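Local coordinates for penicillin-binding protein activator LpoB (Salmonella enterica subsp. enterica serovar Typhimurium, PDB 4Q6V) that probably regulates peptidoglycan synthesis as the outer-membrane lipoprotein activator of penicillin-binding protein 1B, this chain being the activator's C-terminal domain, at residues S24-S38 with G95-V108. Sequence-based numbering, arbitrary orientation.
Sequences SVLLVDSVNNRTNGS and GAQYVLYSSASGNV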
loop_
_atom_site.group_PDB
_atom_site.type_symbol
_atom_site.label_atom_id
_atom_site.label_comp_id
_atom_site.label_asym_id
_atom_site.label_seq_id
_atom_site.Cartn_x
_atom_site.Cartn_y
_atom_site.Cartn_z
ATOM N N SER A 24 -3.750 -13.040 5.416
ATOM C CA SER A 24 -3.766 -13.274 3.962
ATOM C C SER A 24 -2.574 -12.571 3.313
ATOM O O SER A 24 -1.785 -11.893 3.987
ATOM C CB SER A 24 -5.103 -12.838 3.362
ATOM O OG SER A 24 -5.383 -11.545 3.800
ATOM N N VAL A 25 -2.392 -12.812 2.023
ATOM C CA VAL A 25 -1.231 -12.308 1.328
ATOM C C VAL A 25 -1.632 -10.936 0.778
ATOM O O VAL A 25 -2.640 -10.760 0.047
ATOM C CB VAL A 25 -0.795 -13.257 0.224
ATOM C CG1 VAL A 25 0.461 -12.729 -0.472
ATOM C CG2 VAL A 25 -0.577 -14.680 0.769
ATOM N N LEU A 26 -0.829 -9.948 1.123
ATOM C CA LEU A 26 -1.150 -8.541 0.808
ATOM C C LEU A 26 0.014 -7.956 0.042
ATOM O O LEU A 26 1.135 -8.015 0.492
ATOM C CB LEU A 26 -1.501 -7.787 2.074
ATOM C CG LEU A 26 -1.565 -6.261 1.922
ATOM C CD1 LEU A 26 -2.822 -5.798 1.188
ATOM C CD2 LEU A 26 -1.499 -5.661 3.312
ATOM N N LEU A 27 -0.253 -7.394 -1.130
ATOM C CA LEU A 27 0.675 -6.567 -1.838
ATOM C C LEU A 27 0.584 -5.087 -1.463
ATOM O O LEU A 27 -0.404 -4.424 -1.722
ATOM C CB LEU A 27 0.479 -6.758 -3.351
ATOM C CG LEU A 27 1.352 -5.924 -4.277
ATOM C CD1 LEU A 27 2.792 -5.952 -3.836
ATOM C CD2 LEU A 27 1.210 -6.309 -5.747
ATOM N N VAL A 28 1.643 -4.574 -0.865
ATOM C CA VAL A 28 1.659 -3.187 -0.367
ATOM C C VAL A 28 2.355 -2.280 -1.380
ATOM O O VAL A 28 3.582 -2.314 -1.536
ATOM C CB VAL A 28 2.426 -3.076 0.984
ATOM C CG1 VAL A 28 2.513 -1.624 1.446
ATOM C CG2 VAL A 28 1.745 -3.919 2.011
ATOM N N ASP A 29 1.557 -1.487 -2.093
ATOM C CA ASP A 29 2.117 -0.587 -3.089
ATOM C C ASP A 29 2.869 0.521 -2.329
ATOM O O ASP A 29 2.506 0.852 -1.193
ATOM C CB ASP A 29 1.015 -0.068 -4.015
ATOM C CG ASP A 29 1.489 0.252 -5.410
ATOM O OD1 ASP A 29 2.686 0.027 -5.717
ATOM O OD2 ASP A 29 0.627 0.747 -6.185
ATOM N N SER A 30 3.949 1.017 -2.934
ATOM C CA SER A 30 4.780 2.028 -2.285
ATOM C C SER A 30 3.977 3.334 -2.199
ATOM O O SER A 30 3.208 3.674 -3.103
ATOM C CB SER A 30 6.137 2.175 -2.993
ATOM O OG SER A 30 5.975 2.762 -4.262
ATOM N N VAL A 31 4.117 4.020 -1.072
ATOM C CA VAL A 31 3.421 5.271 -0.830
ATOM C C VAL A 31 3.822 6.275 -1.926
ATOM O O VAL A 31 5.022 6.486 -2.220
ATOM C CB VAL A 31 3.714 5.843 0.566
ATOM C CG1 VAL A 31 2.961 7.136 0.832
ATOM C CG2 VAL A 31 3.494 4.819 1.674
ATOM N N ASN A 32 2.825 6.844 -2.575
ATOM C CA ASN A 32 3.003 7.794 -3.641
ATOM C C ASN A 32 2.925 9.256 -3.163
ATOM O O ASN A 32 1.930 9.701 -2.616
ATOM C CB ASN A 32 1.948 7.544 -4.708
ATOM C CG ASN A 32 1.932 8.569 -5.821
ATOM O OD1 ASN A 32 2.976 8.954 -6.322
ATOM N ND2 ASN A 32 0.739 9.004 -6.249
ATOM N N ASN A 33 3.982 9.997 -3.434
ATOM C CA ASN A 33 4.088 11.406 -3.032
ATOM C C ASN A 33 3.489 12.319 -4.078
ATOM O O ASN A 33 4.036 12.451 -5.176
ATOM C CB ASN A 33 5.547 11.776 -2.809
ATOM C CG ASN A 33 5.764 13.277 -2.546
ATOM O OD1 ASN A 33 4.893 13.941 -2.007
ATOM N ND2 ASN A 33 6.974 13.779 -2.836
ATOM N N ARG A 34 2.363 12.936 -3.719
ATOM C CA ARG A 34 1.712 13.923 -4.557
ATOM C C ARG A 34 1.731 15.317 -3.910
ATOM O O ARG A 34 0.977 16.169 -4.305
ATOM C CB ARG A 34 0.265 13.496 -4.819
ATOM C CG ARG A 34 0.103 12.121 -5.460
ATOM C CD ARG A 34 -1.167 12.003 -6.292
ATOM N NE ARG A 34 -2.363 12.244 -5.455
ATOM C CZ ARG A 34 -3.144 13.344 -5.465
ATOM N NH1 ARG A 34 -2.901 14.369 -6.300
ATOM N NH2 ARG A 34 -4.194 13.440 -4.631
ATOM N N THR A 35 2.558 15.543 -2.904
ATOM C CA THR A 35 2.677 16.853 -2.250
ATOM C C THR A 35 3.447 17.835 -3.165
ATOM O O THR A 35 3.997 17.442 -4.225
ATOM C CB THR A 35 3.366 16.777 -0.879
ATOM O OG1 THR A 35 4.792 16.574 -1.070
ATOM C CG2 THR A 35 2.833 15.620 -0.053
ATOM N N ASN A 36 3.536 19.096 -2.693
ATOM C CA ASN A 36 4.364 20.071 -3.383
ATOM C C ASN A 36 5.872 20.006 -3.118
ATOM O O ASN A 36 6.637 20.846 -3.570
ATOM C CB ASN A 36 3.838 21.467 -3.131
ATOM C CG ASN A 36 4.045 21.889 -1.694
ATOM O OD1 ASN A 36 3.771 21.110 -0.794
ATOM N ND2 ASN A 36 4.624 23.082 -1.499
ATOM N N GLY A 37 6.311 19.029 -2.342
ATOM C CA GLY A 37 7.701 18.903 -1.950
ATOM C C GLY A 37 8.189 17.467 -2.033
ATOM O O GLY A 37 7.392 16.559 -2.280
ATOM N N SER A 38 9.494 17.271 -1.834
ATOM C CA SER A 38 10.101 15.941 -1.759
ATOM C C SER A 38 9.846 15.223 -0.430
ATOM O O SER A 38 9.950 15.822 0.645
ATOM C CB SER A 38 11.632 15.997 -1.940
ATOM O OG SER A 38 11.966 16.433 -3.242
ATOM N N GLY A 95 0.513 -14.251 -6.103
ATOM C CA GLY A 95 -0.452 -14.880 -5.231
ATOM C C GLY A 95 -1.109 -13.996 -4.165
ATOM O O GLY A 95 -1.538 -14.455 -3.102
ATOM N N ALA A 96 -1.239 -12.701 -4.447
ATOM C CA ALA A 96 -1.780 -11.762 -3.446
ATOM C C ALA A 96 -3.289 -11.729 -3.551
ATOM O O ALA A 96 -3.832 -11.748 -4.676
ATOM C CB ALA A 96 -1.189 -10.394 -3.684
ATOM N N GLN A 97 -3.966 -11.723 -2.414
ATOM C CA GLN A 97 -5.429 -11.588 -2.359
ATOM C C GLN A 97 -5.870 -10.118 -2.398
ATOM O O GLN A 97 -6.953 -9.793 -2.920
ATOM C CB GLN A 97 -5.939 -12.286 -1.098
ATOM C CG GLN A 97 -7.468 -12.330 -0.966
ATOM C CD GLN A 97 -7.934 -13.081 0.289
ATOM O OE1 GLN A 97 -7.133 -13.699 1.013
ATOM N NE2 GLN A 97 -9.231 -13.054 0.536
ATOM N N TYR A 98 -5.044 -9.225 -1.856
ATOM C CA TYR A 98 -5.302 -7.818 -1.800
ATOM C C TYR A 98 -4.160 -6.980 -2.329
ATOM O O TYR A 98 -2.987 -7.374 -2.278
ATOM C CB TYR A 98 -5.593 -7.388 -0.357
ATOM C CG TYR A 98 -6.667 -8.151 0.382
ATOM C CD1 TYR A 98 -8.017 -7.867 0.191
ATOM C CD2 TYR A 98 -6.338 -9.138 1.279
ATOM C CE1 TYR A 98 -8.999 -8.560 0.884
ATOM C CE2 TYR A 98 -7.301 -9.841 1.963
ATOM C CZ TYR A 98 -8.627 -9.549 1.777
ATOM O OH TYR A 98 -9.568 -10.272 2.479
ATOM N N VAL A 99 -4.527 -5.804 -2.856
ATOM C CA VAL A 99 -3.558 -4.757 -3.121
ATOM C C VAL A 99 -3.880 -3.516 -2.321
ATOM O O VAL A 99 -5.045 -3.035 -2.307
ATOM C CB VAL A 99 -3.469 -4.419 -4.631
ATOM C CG1 VAL A 99 -2.698 -3.157 -4.849
ATOM C CG2 VAL A 99 -2.813 -5.533 -5.396
ATOM N N LEU A 100 -2.864 -2.969 -1.666
ATOM C CA LEU A 100 -3.034 -1.719 -0.923
ATOM C C LEU A 100 -2.366 -0.540 -1.616
ATOM O O LEU A 100 -1.127 -0.540 -1.793
ATOM C CB LEU A 100 -2.573 -1.881 0.529
ATOM C CG LEU A 100 -2.744 -0.649 1.424
ATOM C CD1 LEU A 100 -4.182 -0.271 1.590
ATOM C CD2 LEU A 100 -2.163 -0.982 2.788
ATOM N N TYR A 101 -3.188 0.424 -2.022
ATOM C CA TYR A 101 -2.658 1.675 -2.504
ATOM C C TYR A 101 -2.638 2.726 -1.412
ATOM O O TYR A 101 -3.570 2.767 -0.622
ATOM C CB TYR A 101 -3.450 2.158 -3.699
ATOM C CG TYR A 101 -3.653 1.155 -4.815
ATOM C CD1 TYR A 101 -2.719 1.012 -5.836
ATOM C CD2 TYR A 101 -4.839 0.419 -4.888
ATOM C CE1 TYR A 101 -2.919 0.127 -6.887
ATOM C CE2 TYR A 101 -5.066 -0.458 -5.949
ATOM C CZ TYR A 101 -4.109 -0.588 -6.932
ATOM O OH TYR A 101 -4.319 -1.494 -7.955
ATOM N N SER A 102 -1.614 3.571 -1.396
ATOM C CA SER A 102 -1.547 4.737 -0.525
ATOM C C SER A 102 -0.775 5.911 -1.149
ATOM O O SER A 102 0.115 5.731 -2.014
ATOM C CB SER A 102 -0.982 4.311 0.847
ATOM O OG SER A 102 0.318 3.841 0.711
ATOM N N SER A 103 -1.125 7.120 -0.725
ATOM C CA SER A 103 -0.465 8.312 -1.234
ATOM C C SER A 103 -0.612 9.441 -0.265
ATOM O O SER A 103 -1.600 9.458 0.448
ATOM C CB SER A 103 -1.052 8.754 -2.583
ATOM O OG SER A 103 -2.331 9.315 -2.362
ATOM N N ALA A 104 0.381 10.340 -0.258
ATOM C CA ALA A 104 0.383 11.561 0.536
ATOM C C ALA A 104 0.233 12.751 -0.407
ATOM O O ALA A 104 0.913 12.816 -1.422
ATOM C CB ALA A 104 1.642 11.686 1.378
ATOM N N SER A 105 -0.716 13.627 -0.115
ATOM C CA SER A 105 -1.007 14.772 -0.939
ATOM C C SER A 105 -1.197 16.069 -0.169
ATOM O O SER A 105 -1.161 16.110 1.085
ATOM C CB SER A 105 -2.221 14.450 -1.811
ATOM O OG SER A 105 -3.443 14.253 -1.081
ATOM N N GLY A 106 -1.365 17.156 -0.918
ATOM C CA GLY A 106 -1.484 18.503 -0.318
ATOM C C GLY A 106 -0.133 19.155 0.009
ATOM O O GLY A 106 0.833 18.934 -0.698
ATOM N N ASN A 107 -0.075 19.929 1.090
ATOM C CA ASN A 107 1.172 20.617 1.435
ATOM C C ASN A 107 2.247 19.719 2.020
ATOM O O ASN A 107 1.969 18.833 2.840
ATOM C CB ASN A 107 0.852 21.760 2.388
ATOM C CG ASN A 107 2.035 22.662 2.616
ATOM O OD1 ASN A 107 2.401 23.443 1.730
ATOM N ND2 ASN A 107 2.635 22.588 3.798
ATOM N N VAL A 108 3.508 19.965 1.655
ATOM C CA VAL A 108 4.599 19.118 2.063
ATOM C C VAL A 108 4.724 19.009 3.598
ATOM O O VAL A 108 5.043 17.963 4.161
ATOM C CB VAL A 108 5.921 19.578 1.396
ATOM C CG1 VAL A 108 6.343 20.934 1.927
ATOM C CG2 VAL A 108 6.997 18.511 1.576
HETATM O O HOH W 1 -4.283 -14.555 0.599
HETATM O O HOH W 2 0.377 3.356 -3.588
#
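Leu-27 is gripped through its backbone by Tyr-98 and Leu-100. Leu-27 N donates to Tyr-98 O at 3.0 Å, and Leu-100 N returns a nearly straight bond to Leu-27 O (174° at the hydrogen). Asp-29 N also bonds Leu-100 O. On one face, Leu-26 CD1 meets Tyr-98 CB at 3.5 Å, the two side chains crossing at about a right angle, and also reaches Leu-100 CB. On the other face, Leu-27 and Val-99 run side by side, with Ala-96 CB against Leu-27 CB. Asp-29 OD2 approaches Tyr-101 CD1 at 3.4 Å, with carboxylate and ring planes 66° apart.

The register then slips by one residue. A water bridges the break, donating to Ser-30 O and accepting from Ser-102 N. Beyond it a second ladder includes Asn-32 N to Ser-102 O. Ala-104 N bonds Asn-32 O, and Arg-34 N bonds Ala-104 O at 2.7 Å. A bend at chi3 (-60°) brings the Arg-34 guanidinium over Ser-105 CB, which sits 3.6 Å from Arg-34 NH2, toward the rim of one face. At the far end, Asn-36 OD1 accepts from Val-108 N at 2.7 Å. Asn-33 and Thr-35 shape the turn at 33-37: Asn-33 OD1 accepts from Thr-35 N in an Asx turn, Thr-35 OG1 accepts from Gly-37 N in an ST turn, and Asn-33 ND2 donates to Gly-37 O at 2.9 Å.

Farther out, Tyr-98 OH is held by Gly-19 O and Thr-21 N. Leu-52 of helix 41-54 packs on Val-28 and Leu-100, while helix 84-94 covers the opposite face at Leu-27 and Val-99. The central strand 98-106 and its parallel neighbour 25-35, in a mixed five-stranded sheet with helices on both faces, form the centre of this alpha-beta LpoB domain.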